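Hypothetical protein APE2540 (Aeropyrum pernix, PDB 1WDV) probably acts as a trans-editing aminoacyl-tRNA deacylase, removing alanine wrongly attached to the tRNA for proline. Local coordinates at residues A[47-52]-A[84-89]; A[55-60]-A[101-106]; A[72-77]-A[144-149]. One frame throughout, in Å; residues are numbered along the deposited sequence.

Contact 1: residues A[47-52]-A[84-89]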
ATOM      1  N   ILE A  47       0.992  -3.085  -6.775  1.00  5.55           N
ATOM      2  CA  ILE A  47       0.109  -2.805  -7.909  1.00  5.87           C
ATOM      3  C   ILE A  47      -0.149  -4.104  -8.671  1.00  8.30           C
ATOM      4  O   ILE A  47       0.787  -4.845  -9.047  1.00  7.29           O
ATOM      5  CB  ILE A  47       0.732  -1.742  -8.838  1.00  6.79           C
ATOM      6  CG1 ILE A  47       1.016  -0.462  -8.042  1.00  7.43           C
ATOM      7  CG2 ILE A  47      -0.193  -1.449 -10.011  1.00  9.03           C
ATOM      8  CD1 ILE A  47      -0.234   0.201  -7.391  1.00  9.84           C
ATOM      9  N   VAL A  48      -1.433  -4.384  -8.906  1.00  7.27           N
ATOM     10  CA  VAL A  48      -1.843  -5.602  -9.598  1.00  6.26           C
ATOM     11  C   VAL A  48      -2.638  -5.205 -10.842  1.00  8.49           C
ATOM     12  O   VAL A  48      -3.433  -4.258 -10.800  1.00  8.15           O
ATOM     13  CB  VAL A  48      -2.703  -6.462  -8.645  1.00  8.37           C
ATOM     14  CG1 VAL A  48      -3.261  -7.698  -9.349  1.00 10.14           C
ATOM     15  CG2 VAL A  48      -1.823  -6.902  -7.460  1.00  8.03           C
ATOM     16  N   LEU A  49      -2.421  -5.938 -11.937  1.00  5.94           N
ATOM     17  CA  LEU A  49      -3.091  -5.627 -13.196  1.00  5.77           C
ATOM     18  C   LEU A  49      -3.960  -6.763 -13.683  1.00  7.87           C
ATOM     19  O   LEU A  49      -3.534  -7.913 -13.628  1.00 10.44           O
ATOM     20  CB  LEU A  49      -2.043  -5.371 -14.273  1.00  8.82           C
ATOM     21  CG  LEU A  49      -0.941  -4.374 -13.904  1.00  6.21           C
ATOM     22  CD1 LEU A  49       0.073  -4.326 -15.052  1.00  9.71           C
ATOM     23  CD2 LEU A  49      -1.542  -2.999 -13.663  1.00  8.01           C
ATOM     24  N   ASP A  50      -5.166  -6.477 -14.170  1.00  8.43           N
ATOM     25  CA  ASP A  50      -5.939  -7.561 -14.741  1.00 10.74           C
ATOM     26  C   ASP A  50      -5.724  -7.503 -16.260  1.00 13.13           C
ATOM     27  O   ASP A  50      -5.003  -6.634 -16.760  1.00 11.58           O
ATOM     28  CB  ASP A  50      -7.440  -7.515 -14.341  1.00 10.21           C
ATOM     29  CG  ASP A  50      -8.194  -6.289 -14.860  1.00 12.05           C
ATOM     30  OD1 ASP A  50      -7.907  -5.804 -15.970  1.00 12.84           O
ATOM     31  OD2 ASP A  50      -9.127  -5.822 -14.135  1.00 12.97           O
ATOM     32  N   ASN A  51      -6.296  -8.439 -17.007  1.00 12.82           N
ATOM     33  CA  ASN A  51      -6.075  -8.422 -18.447  1.00 15.80           C
ATOM     34  C   ASN A  51      -7.016  -7.544 -19.277  1.00 16.07           C
ATOM     35  O   ASN A  51      -7.100  -7.707 -20.502  1.00 17.98           O
ATOM     36  CB  ASN A  51      -6.083  -9.856 -18.977  1.00 16.51           C
ATOM     37  CG  ASN A  51      -7.456 -10.503 -18.895  1.00 17.57           C
ATOM     38  OD1 ASN A  51      -8.379  -9.981 -18.266  1.00 17.40           O
ATOM     39  ND2 ASN A  51      -7.590 -11.655 -19.538  1.00 19.84           N
ATOM     40  N   ALA A  52      -7.707  -6.608 -18.634  1.00 12.20           N
ATOM     41  CA  ALA A  52      -8.617  -5.718 -19.332  1.00 15.39           C
ATOM     42  C   ALA A  52      -8.437  -4.259 -18.936  1.00 12.94           C
ATOM     43  O   ALA A  52      -9.403  -3.507 -18.878  1.00 15.44           O
ATOM     44  CB  ALA A  52     -10.076  -6.154 -19.092  1.00 19.10           C
ATOM     45  N   ALA A  84       8.051  -3.448 -12.053  1.00 10.18           N
ATOM     46  CA  ALA A  84       8.503  -2.170 -11.475  1.00  7.45           C
ATOM     47  C   ALA A  84       8.356  -0.926 -12.342  1.00  8.42           C
ATOM     48  O   ALA A  84       7.999   0.147 -11.837  1.00  8.28           O
ATOM     49  CB  ALA A  84       9.952  -2.306 -10.979  1.00  5.88           C
ATOM     50  N   ASN A  85       8.626  -1.043 -13.640  1.00  9.19           N
ATOM     51  CA  ASN A  85       8.489   0.104 -14.526  1.00  9.01           C
ATOM     52  C   ASN A  85       7.012   0.468 -14.637  1.00  8.53           C
ATOM     53  O   ASN A  85       6.657   1.644 -14.740  1.00  9.41           O
ATOM     54  CB  ASN A  85       9.075  -0.230 -15.909  1.00 11.78           C
ATOM     55  CG  ASN A  85       8.336  -1.354 -16.597  1.00 11.33           C
ATOM     56  OD1 ASN A  85       8.145  -2.424 -16.030  1.00 11.04           O
ATOM     57  ND2 ASN A  85       7.934  -1.123 -17.847  1.00 15.16           N
ATOM     58  N   GLU A  86       6.147  -0.543 -14.589  1.00  7.71           N
ATOM     59  CA  GLU A  86       4.709  -0.305 -14.690  1.00  6.64           C
ATOM     60  C   GLU A  86       4.207   0.370 -13.428  1.00  9.45           C
ATOM     61  O   GLU A  86       3.315   1.219 -13.489  1.00  7.30           O
ATOM     62  CB  GLU A  86       3.959  -1.620 -14.919  1.00  7.34           C
ATOM     63  CG  GLU A  86       4.226  -2.241 -16.282  1.00  8.47           C
ATOM     64  CD  GLU A  86       3.541  -3.575 -16.469  1.00 13.37           C
ATOM     65  OE1 GLU A  86       3.726  -4.455 -15.611  1.00 11.57           O
ATOM     66  OE2 GLU A  86       2.813  -3.748 -17.484  1.00 13.98           O
ATOM     67  N   VAL A  87       4.748  -0.044 -12.278  1.00  8.06           N
ATOM     68  CA  VAL A  87       4.354   0.560 -11.005  1.00  8.01           C
ATOM     69  C   VAL A  87       4.596   2.082 -11.052  1.00  9.20           C
ATOM     70  O   VAL A  87       3.719   2.870 -10.706  1.00  9.36           O
ATOM     71  CB  VAL A  87       5.143  -0.066  -9.823  1.00  8.25           C
ATOM     72  CG1 VAL A  87       4.848   0.691  -8.496  1.00  6.87           C
ATOM     73  CG2 VAL A  87       4.771  -1.533  -9.683  1.00  7.76           C
ATOM     74  N   VAL A  88       5.789   2.489 -11.465  1.00  8.34           N
ATOM     75  CA  VAL A  88       6.095   3.907 -11.526  1.00  8.13           C
ATOM     76  C   VAL A  88       5.253   4.649 -12.548  1.00 10.09           C
ATOM     77  O   VAL A  88       4.709   5.725 -12.256  1.00  9.86           O
ATOM     78  CB  VAL A  88       7.586   4.126 -11.843  1.00  7.66           C
ATOM     79  CG1 VAL A  88       7.856   5.615 -11.990  1.00  9.97           C
ATOM     80  CG2 VAL A  88       8.431   3.510 -10.727  1.00 10.50           C
ATOM     81  N   GLU A  89       5.130   4.056 -13.733  1.00  8.04           N
ATOM     82  CA  GLU A  89       4.358   4.646 -14.819  1.00 10.68           C
ATOM     83  C   GLU A  89       2.882   4.840 -14.465  1.00  8.69           C
ATOM     84  O   GLU A  89       2.318   5.899 -14.694  1.00  9.09           O
ATOM     85  CB  GLU A  89       4.474   3.738 -16.051  1.00 13.93           C
ATOM     86  CG  GLU A  89       3.481   3.976 -17.168  1.00 20.52           C
ATOM     87  CD  GLU A  89       3.494   2.848 -18.224  1.00 26.44           C
ATOM     88  OE1 GLU A  89       3.782   1.674 -17.866  1.00 28.73           O
ATOM     89  OE2 GLU A  89       3.204   3.131 -19.406  1.00 27.19           O
TER
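E86 OE1, one of the two carboxylate oxygens that meet L49, is gripped by two groups at once: the guanidinium of R80, through a salt bridge from NH1, and the backbone N of R83, just ahead of the helix that carries E86. The contact is a case of a helix packing on a mixed beta sheet, here within the aminoacyl-tRNA editing domain, where helix 84-91 lies over one face of strand 43-50. R80 ties the two elements together, since it also pairs by its backbone with L49. The carboxylate so held turns a flat side to L49. L49 CD1 sits over that face, off its centre, at 3.7 Å from both E86 OE1 and E86 OE2. The E86 chain is extended beyond CG (chi2 177°), which carries the charged group past the helix surface to the strand.

At the next helix residue, V87, the contact becomes purely apolar. I47 CG1 meets V87 CG1 at 4.0 Å, while V87 CG2 approaches I47 CB at 4.1 Å, so both branches of the valine bear on the isoleucine, the two side chains crossing at a slant. I47 also touches T91 and L49 touches L90, extending the packing along the helix. At the end of the strand, D50 starts the turn, and its carboxylate is likewise shared: OD2 bonds to Y56 OH, and OD1 accepts from G54 N. An Asx turn completes the set, A52 N reaching D50 OD1 at 2.8 Å from 33° out of the carboxylate plane.

Contact 2: residues A[55-60]-A[101-106]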
ATOM      1  N   VAL A  55      -6.560  -1.742 -12.813  1.00  9.07           N
ATOM      2  CA  VAL A  55      -5.382  -1.579 -11.982  1.00  8.35           C
ATOM      3  C   VAL A  55      -5.821  -1.529 -10.537  1.00  7.45           C
ATOM      4  O   VAL A  55      -6.739  -0.783 -10.181  1.00  6.83           O
ATOM      5  CB  VAL A  55      -4.623  -0.290 -12.322  1.00  8.58           C
ATOM      6  CG1 VAL A  55      -3.340  -0.208 -11.480  1.00  6.69           C
ATOM      7  CG2 VAL A  55      -4.293  -0.275 -13.846  1.00  7.60           C
ATOM      8  N   TYR A  56      -5.142  -2.309  -9.706  1.00  6.68           N
ATOM      9  CA  TYR A  56      -5.443  -2.364  -8.288  1.00  6.32           C
ATOM     10  C   TYR A  56      -4.204  -2.057  -7.439  1.00  5.63           C
ATOM     11  O   TYR A  56      -3.076  -2.304  -7.873  1.00  8.42           O
ATOM     12  CB  TYR A  56      -5.917  -3.765  -7.912  1.00  6.88           C
ATOM     13  CG  TYR A  56      -7.061  -4.294  -8.731  1.00  7.07           C
ATOM     14  CD1 TYR A  56      -6.829  -4.833  -9.997  1.00 11.45           C
ATOM     15  CD2 TYR A  56      -8.366  -4.258  -8.244  1.00 13.02           C
ATOM     16  CE1 TYR A  56      -7.868  -5.334 -10.772  1.00 15.44           C
ATOM     17  CE2 TYR A  56      -9.433  -4.763  -9.033  1.00 17.45           C
ATOM     18  CZ  TYR A  56      -9.153  -5.295 -10.290  1.00 16.47           C
ATOM     19  OH  TYR A  56     -10.161  -5.778 -11.100  1.00 25.12           O
ATOM     20  N   ALA A  57      -4.424  -1.488  -6.259  1.00  5.45           N
ATOM     21  CA  ALA A  57      -3.349  -1.215  -5.289  1.00  3.68           C
ATOM     22  C   ALA A  57      -3.800  -2.106  -4.127  1.00  4.96           C
ATOM     23  O   ALA A  57      -4.876  -1.920  -3.580  1.00  6.56           O
ATOM     24  CB  ALA A  57      -3.342   0.251  -4.873  1.00  5.18           C
ATOM     25  N   VAL A  58      -2.959  -3.070  -3.768  1.00  6.02           N
ATOM     26  CA  VAL A  58      -3.302  -4.059  -2.756  1.00  5.69           C
ATOM     27  C   VAL A  58      -2.341  -3.929  -1.576  1.00  6.31           C
ATOM     28  O   VAL A  58      -1.142  -4.156  -1.716  1.00  6.93           O
ATOM     29  CB  VAL A  58      -3.201  -5.482  -3.395  1.00  7.06           C
ATOM     30  CG1 VAL A  58      -3.742  -6.551  -2.411  1.00  6.77           C
ATOM     31  CG2 VAL A  58      -4.005  -5.500  -4.722  1.00  6.89           C
ATOM     32  N   VAL A  59      -2.886  -3.579  -0.413  1.00  4.73           N
ATOM     33  CA  VAL A  59      -2.090  -3.379   0.782  1.00  6.12           C
ATOM     34  C   VAL A  59      -2.054  -4.628   1.635  1.00  6.24           C
ATOM     35  O   VAL A  59      -3.098  -5.098   2.113  1.00  7.80           O
ATOM     36  CB  VAL A  59      -2.658  -2.211   1.633  1.00  7.97           C
ATOM     37  CG1 VAL A  59      -1.770  -1.954   2.803  1.00  7.81           C
ATOM     38  CG2 VAL A  59      -2.758  -0.941   0.757  1.00  6.94           C
ATOM     39  N   ILE A  60      -0.842  -5.169   1.815  1.00  6.65           N
ATOM     40  CA  ILE A  60      -0.661  -6.391   2.594  1.00  6.77           C
ATOM     41  C   ILE A  60       0.463  -6.254   3.618  1.00  5.61           C
ATOM     42  O   ILE A  60       1.291  -5.336   3.535  1.00  7.44           O
ATOM     43  CB  ILE A  60      -0.352  -7.630   1.685  1.00  7.93           C
ATOM     44  CG1 ILE A  60       1.031  -7.497   1.046  1.00  9.37           C
ATOM     45  CG2 ILE A  60      -1.426  -7.753   0.562  1.00 10.06           C
ATOM     46  CD1 ILE A  60       1.501  -8.805   0.329  1.00  9.57           C
ATOM     47  N   VAL A 101      -2.846   5.938  -0.810  1.00  8.48           N
ATOM     48  CA  VAL A 101      -3.783   7.020  -1.089  1.00  9.74           C
ATOM     49  C   VAL A 101      -3.116   7.993  -2.052  1.00 10.39           C
ATOM     50  O   VAL A 101      -1.899   7.913  -2.292  1.00  7.61           O
ATOM     51  CB  VAL A 101      -4.171   7.792   0.201  1.00  8.91           C
ATOM     52  CG1 VAL A 101      -4.887   6.866   1.170  1.00  8.79           C
ATOM     53  CG2 VAL A 101      -2.925   8.415   0.858  1.00  9.02           C
ATOM     54  N   ALA A 102      -3.918   8.901  -2.605  1.00  9.78           N
ATOM     55  CA  ALA A 102      -3.419   9.904  -3.546  1.00 11.32           C
ATOM     56  C   ALA A 102      -2.822   9.292  -4.824  1.00  9.76           C
ATOM     57  O   ALA A 102      -1.879   9.843  -5.445  1.00 10.36           O
ATOM     58  CB  ALA A 102      -2.406  10.823  -2.848  1.00 11.94           C
ATOM     59  N   LEU A 103      -3.400   8.163  -5.235  1.00 10.60           N
ATOM     60  CA  LEU A 103      -3.016   7.494  -6.478  1.00  7.78           C
ATOM     61  C   LEU A 103      -4.022   7.943  -7.560  1.00  7.90           C
ATOM     62  O   LEU A 103      -5.070   8.558  -7.224  1.00  9.04           O
ATOM     63  CB  LEU A 103      -3.147   5.968  -6.313  1.00  8.67           C
ATOM     64  CG  LEU A 103      -2.270   5.287  -5.263  1.00 11.28           C
ATOM     65  CD1 LEU A 103      -2.749   3.856  -5.056  1.00 13.88           C
ATOM     66  CD2 LEU A 103      -0.805   5.338  -5.740  1.00 10.09           C
ATOM     67  N   PRO A 104      -3.719   7.680  -8.853  1.00  7.65           N
ATOM     68  CA  PRO A 104      -4.666   8.076  -9.913  1.00  9.75           C
ATOM     69  C   PRO A 104      -6.010   7.404  -9.576  1.00  9.78           C
ATOM     70  O   PRO A 104      -6.061   6.256  -9.106  1.00  9.49           O
ATOM     71  CB  PRO A 104      -4.004   7.549 -11.180  1.00  8.40           C
ATOM     72  CG  PRO A 104      -2.523   7.800 -10.886  1.00 10.58           C
ATOM     73  CD  PRO A 104      -2.413   7.285  -9.429  1.00  8.07           C
ATOM     74  N   PRO A 105      -7.124   8.109  -9.808  1.00  8.60           N
ATOM     75  CA  PRO A 105      -8.450   7.579  -9.486  1.00  7.66           C
ATOM     76  C   PRO A 105      -8.963   6.310 -10.135  1.00  8.75           C
ATOM     77  O   PRO A 105      -9.989   5.783  -9.706  1.00 10.02           O
ATOM     78  CB  PRO A 105      -9.359   8.788  -9.703  1.00  9.16           C
ATOM     79  CG  PRO A 105      -8.687   9.484 -10.848  1.00  8.66           C
ATOM     80  CD  PRO A 105      -7.212   9.406 -10.490  1.00  9.42           C
ATOM     81  N   ASN A 106      -8.255   5.790 -11.135  1.00  7.99           N
ATOM     82  CA  ASN A 106      -8.697   4.553 -11.759  1.00  8.88           C
ATOM     83  C   ASN A 106      -8.248   3.349 -10.946  1.00  7.60           C
ATOM     84  O   ASN A 106      -8.796   2.258 -11.092  1.00  8.64           O
ATOM     85  CB  ASN A 106      -8.134   4.421 -13.171  1.00 10.28           C
ATOM     86  CG  ASN A 106      -6.609   4.379 -13.191  1.00 11.25           C
ATOM     87  OD1 ASN A 106      -5.964   5.279 -12.663  1.00 14.20           O
ATOM     88  ND2 ASN A 106      -6.031   3.329 -13.791  1.00 12.36           N
TER
HETATM   89  O   HOH W   1      -8.926  -0.168 -12.614  1.00 10.41           O
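Two torsions decide how L103 meets A57: chi1 of -62° sets CG beside its backbone N, and chi2 of 168° then extends CD1 toward the strand. The methyl arrives at A57 CB, 3.7 Å from L103 CD1, and this pair forms the apolar half of the contact. N106 works differently. Its CG stands between the backbone N and the carbonyl carbon (chi1 62°), and from there the side chain turns its NH2 end to V55, with N106 ND2 4.0 Å from V55 CG2. The touch is van der Waals in kind, and the two side chains meet obliquely. V55 and A57 are both buried and point to the same side of the sheet, as alternate residues of a strand do, while Y56 between them points away, to M71 and A75 of helix 68-75.

The loop 101-106 leads into strand 108-112, the parallel neighbour of strand 55-61, and the bonding pattern makes a worked example of how a parallel ladder frays at its end. V55 pairs with V108, and A57 with V108 and V110; continued by one step, this register would join V55 to N106. At that place a water stands in for the direct rung. It accepts from V55 N at 2.8 Å and donates to N106 O at 2.9 Å, which satisfies the strand's first amide although the loop has already swung off. Residues 103-106 run roughly against 55-57, and just before them A102 O accepts from the hydroxyl of Y93. Packing by the next residue along the chain, I107, continues the apolar layer, since it touches both V55 and A57.

Contact 3: residues A[72-77]-A[144-149]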
ATOM      1  N   LYS A  72      -7.319 -12.939  -8.427  1.00 13.39           N
ATOM      2  CA  LYS A  72      -7.989 -13.350  -9.653  1.00 13.66           C
ATOM      3  C   LYS A  72      -9.471 -13.529  -9.351  1.00 13.72           C
ATOM      4  O   LYS A  72     -10.330 -13.149 -10.158  1.00 14.74           O
ATOM      5  CB  LYS A  72      -7.391 -14.657 -10.181  1.00 13.88           C
ATOM      6  CG  LYS A  72      -8.128 -15.247 -11.394  1.00 15.45           C
ATOM      7  CD  LYS A  72      -7.395 -16.505 -11.870  1.00 19.03           C
ATOM      8  CE  LYS A  72      -8.240 -17.381 -12.811  1.00 27.66           C
ATOM      9  NZ  LYS A  72      -8.316 -16.869 -14.213  1.00 30.97           N
ATOM     10  N   GLU A  73      -9.767 -14.102  -8.185  1.00 13.72           N
ATOM     11  CA  GLU A  73     -11.152 -14.302  -7.761  1.00 15.62           C
ATOM     12  C   GLU A  73     -11.810 -12.951  -7.470  1.00 15.49           C
ATOM     13  O   GLU A  73     -12.944 -12.689  -7.882  1.00 15.82           O
ATOM     14  CB  GLU A  73     -11.206 -15.191  -6.515  1.00 19.37           C
ATOM     15  CG  GLU A  73     -10.788 -16.634  -6.786  1.00 29.82           C
ATOM     16  CD  GLU A  73     -10.594 -17.452  -5.514  1.00 34.80           C
ATOM     17  OE1 GLU A  73     -11.422 -17.318  -4.583  1.00 39.51           O
ATOM     18  OE2 GLU A  73      -9.619 -18.243  -5.452  1.00 39.31           O
ATOM     19  N   LEU A  74     -11.096 -12.076  -6.773  1.00 15.10           N
ATOM     20  CA  LEU A  74     -11.660 -10.763  -6.453  1.00 17.21           C
ATOM     21  C   LEU A  74     -11.910  -9.957  -7.728  1.00 17.89           C
ATOM     22  O   LEU A  74     -12.984  -9.362  -7.912  1.00 18.94           O
ATOM     23  CB  LEU A  74     -10.701  -9.993  -5.524  1.00 18.25           C
ATOM     24  CG  LEU A  74     -11.196  -8.660  -4.941  1.00 18.69           C
ATOM     25  CD1 LEU A  74     -12.564  -8.856  -4.294  1.00 23.90           C
ATOM     26  CD2 LEU A  74     -10.200  -8.162  -3.897  1.00 18.13           C
ATOM     27  N   ALA A  75     -10.926  -9.948  -8.620  1.00 16.34           N
ATOM     28  CA  ALA A  75     -11.028  -9.197  -9.872  1.00 18.41           C
ATOM     29  C   ALA A  75     -12.035  -9.815 -10.833  1.00 19.82           C
ATOM     30  O   ALA A  75     -12.669  -9.108 -11.622  1.00 22.82           O
ATOM     31  CB  ALA A  75      -9.644  -9.110 -10.554  1.00 18.37           C
ATOM     32  N   GLY A  76     -12.157 -11.139 -10.774  1.00 20.41           N
ATOM     33  CA  GLY A  76     -13.059 -11.842 -11.665  1.00 20.67           C
ATOM     34  C   GLY A  76     -12.436 -11.985 -13.040  1.00 19.61           C
ATOM     35  O   GLY A  76     -13.108 -12.350 -14.001  1.00 18.81           O
ATOM     36  N   LYS A  77     -11.138 -11.706 -13.124  1.00 18.69           N
ATOM     37  CA  LYS A  77     -10.383 -11.757 -14.376  1.00 17.55           C
ATOM     38  C   LYS A  77      -8.952 -12.174 -14.067  1.00 15.51           C
ATOM     39  O   LYS A  77      -8.501 -12.029 -12.944  1.00 13.62           O
ATOM     40  CB  LYS A  77     -10.311 -10.354 -15.011  1.00 17.56           C
ATOM     41  CG  LYS A  77     -11.615  -9.822 -15.545  1.00 20.40           C
ATOM     42  CD  LYS A  77     -11.453  -8.400 -16.014  1.00 20.58           C
ATOM     43  CE  LYS A  77     -12.778  -7.885 -16.577  1.00 26.16           C
ATOM     44  NZ  LYS A  77     -12.778  -6.405 -16.636  1.00 34.00           N
ATOM     45  N   GLY A 144     -13.397   3.533   1.018  1.00 13.60           N
ATOM     46  CA  GLY A 144     -14.369   2.541   0.584  1.00 16.90           C
ATOM     47  C   GLY A 144     -13.658   1.313   0.059  1.00 17.88           C
ATOM     48  O   GLY A 144     -14.248   0.466  -0.630  1.00 19.14           O
ATOM     49  N   ALA A 145     -12.380   1.189   0.408  1.00 13.85           N
ATOM     50  CA  ALA A 145     -11.580   0.070  -0.034  1.00 13.17           C
ATOM     51  C   ALA A 145     -12.217  -1.281   0.251  1.00 13.82           C
ATOM     52  O   ALA A 145     -12.912  -1.481   1.260  1.00 14.83           O
ATOM     53  CB  ALA A 145     -10.210   0.134   0.628  1.00 14.43           C
ATOM     54  N   VAL A 146     -11.970  -2.210  -0.657  1.00 12.41           N
ATOM     55  CA  VAL A 146     -12.439  -3.569  -0.527  1.00 12.91           C
ATOM     56  C   VAL A 146     -11.542  -4.322   0.468  1.00 13.27           C
ATOM     57  O   VAL A 146     -10.334  -4.338   0.302  1.00 12.19           O
ATOM     58  CB  VAL A 146     -12.319  -4.304  -1.873  1.00 15.42           C
ATOM     59  CG1 VAL A 146     -12.861  -5.697  -1.734  1.00 20.14           C
ATOM     60  CG2 VAL A 146     -13.032  -3.520  -2.971  1.00 21.37           C
ATOM     61  N   VAL A 147     -12.120  -4.930   1.495  1.00 10.44           N
ATOM     62  CA  VAL A 147     -11.330  -5.715   2.452  1.00  7.83           C
ATOM     63  C   VAL A 147     -11.391  -7.173   1.984  1.00 11.08           C
ATOM     64  O   VAL A 147     -12.481  -7.690   1.760  1.00 10.68           O
ATOM     65  CB  VAL A 147     -11.931  -5.580   3.875  1.00 10.37           C
ATOM     66  CG1 VAL A 147     -11.203  -6.474   4.836  1.00 12.84           C
ATOM     67  CG2 VAL A 147     -11.818  -4.086   4.347  1.00 12.33           C
ATOM     68  N   ALA A 148     -10.234  -7.836   1.854  1.00  7.56           N
ATOM     69  CA  ALA A 148     -10.201  -9.201   1.359  1.00  9.99           C
ATOM     70  C   ALA A 148      -9.052  -9.989   1.954  1.00  9.44           C
ATOM     71  O   ALA A 148      -8.237  -9.440   2.681  1.00 10.84           O
ATOM     72  CB  ALA A 148     -10.073  -9.171  -0.177  1.00 10.14           C
ATOM     73  N   ASP A 149      -9.000 -11.283   1.664  1.00 11.09           N
ATOM     74  CA  ASP A 149      -7.917 -12.130   2.133  1.00  8.98           C
ATOM     75  C   ASP A 149      -7.082 -12.326   0.883  1.00 10.60           C
ATOM     76  O   ASP A 149      -7.384 -13.189   0.050  1.00 12.70           O
ATOM     77  CB  ASP A 149      -8.472 -13.466   2.646  1.00  9.88           C
ATOM     78  CG  ASP A 149      -9.391 -13.262   3.826  1.00 12.69           C
ATOM     79  OD1 ASP A 149      -8.897 -12.805   4.862  1.00 13.61           O
ATOM     80  OD2 ASP A 149     -10.607 -13.528   3.710  1.00 17.68           O
TER
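L74 supplies the helix's whole share of this contact, meeting V146 and A148 of the opposing strand with one methyl each. A chi1 of -173° puts CG opposite the backbone N and sends the leucine off the helix, where its terminal fork opens across two strand positions. L74 CD1 comes to V146 CG1 at 4.1 Å, and L74 CD2 to A148 CB at 3.9 Å. The leucine and V146 lie alongside one another and point in opposite directions. V146 and A148 face the helix because they are alternate residues of one strand; V147 turns to the other side, where it meets R113 and L116.

Hydrogen bonding does not cross between 72-77 and 144-149. Within 72-77 it closes helix 68-75: G76 N gives a bond of 2.8 Å to K72 O, and a weak one follows from K77 N to the same oxygen. G76 then leaves helical geometry with positive phi. G144 does the same after helix 136-143, and A145, whose N is hydrogen-bonded to T143 OG1, leads into strand 146-148.

A salt bridge lies just past the strand, D149 OD1 with R113 NE. The carbonyl oxygen of D149 also receives a weak hydrogen bond from S70 OG in the helix itself.

In the fold, 146-148 is an outermost strand of the mixed sheet, paired in parallel with 108-112. L74 and A148 both rest on V110 of that inner strand, and helix 68-75 continues across the sheet face to M71, which packs on Y56 and V58 of strand 55-61.

The three contacts share one mixed sheet and load its two faces differently. Contacts 1 and 2, whose centres are 10 Å apart, are partly buried and lie on the same face: I47 CG2 packs on V55 CG1 at 3.7 Å, while V48 O and Y56 N probably bond between their antiparallel strands. Contact 3 is a surface contact on the opposite face, reached from contact 2 through Y56, whose OH lies 3.4 Å from A75 CB. Chemistry follows place. Contact 1 sets an anchored carboxylate beside aliphatic packing, contact 2 combines one methyl pair with a water bridge, and contact 3 relies on aliphatic groups alone.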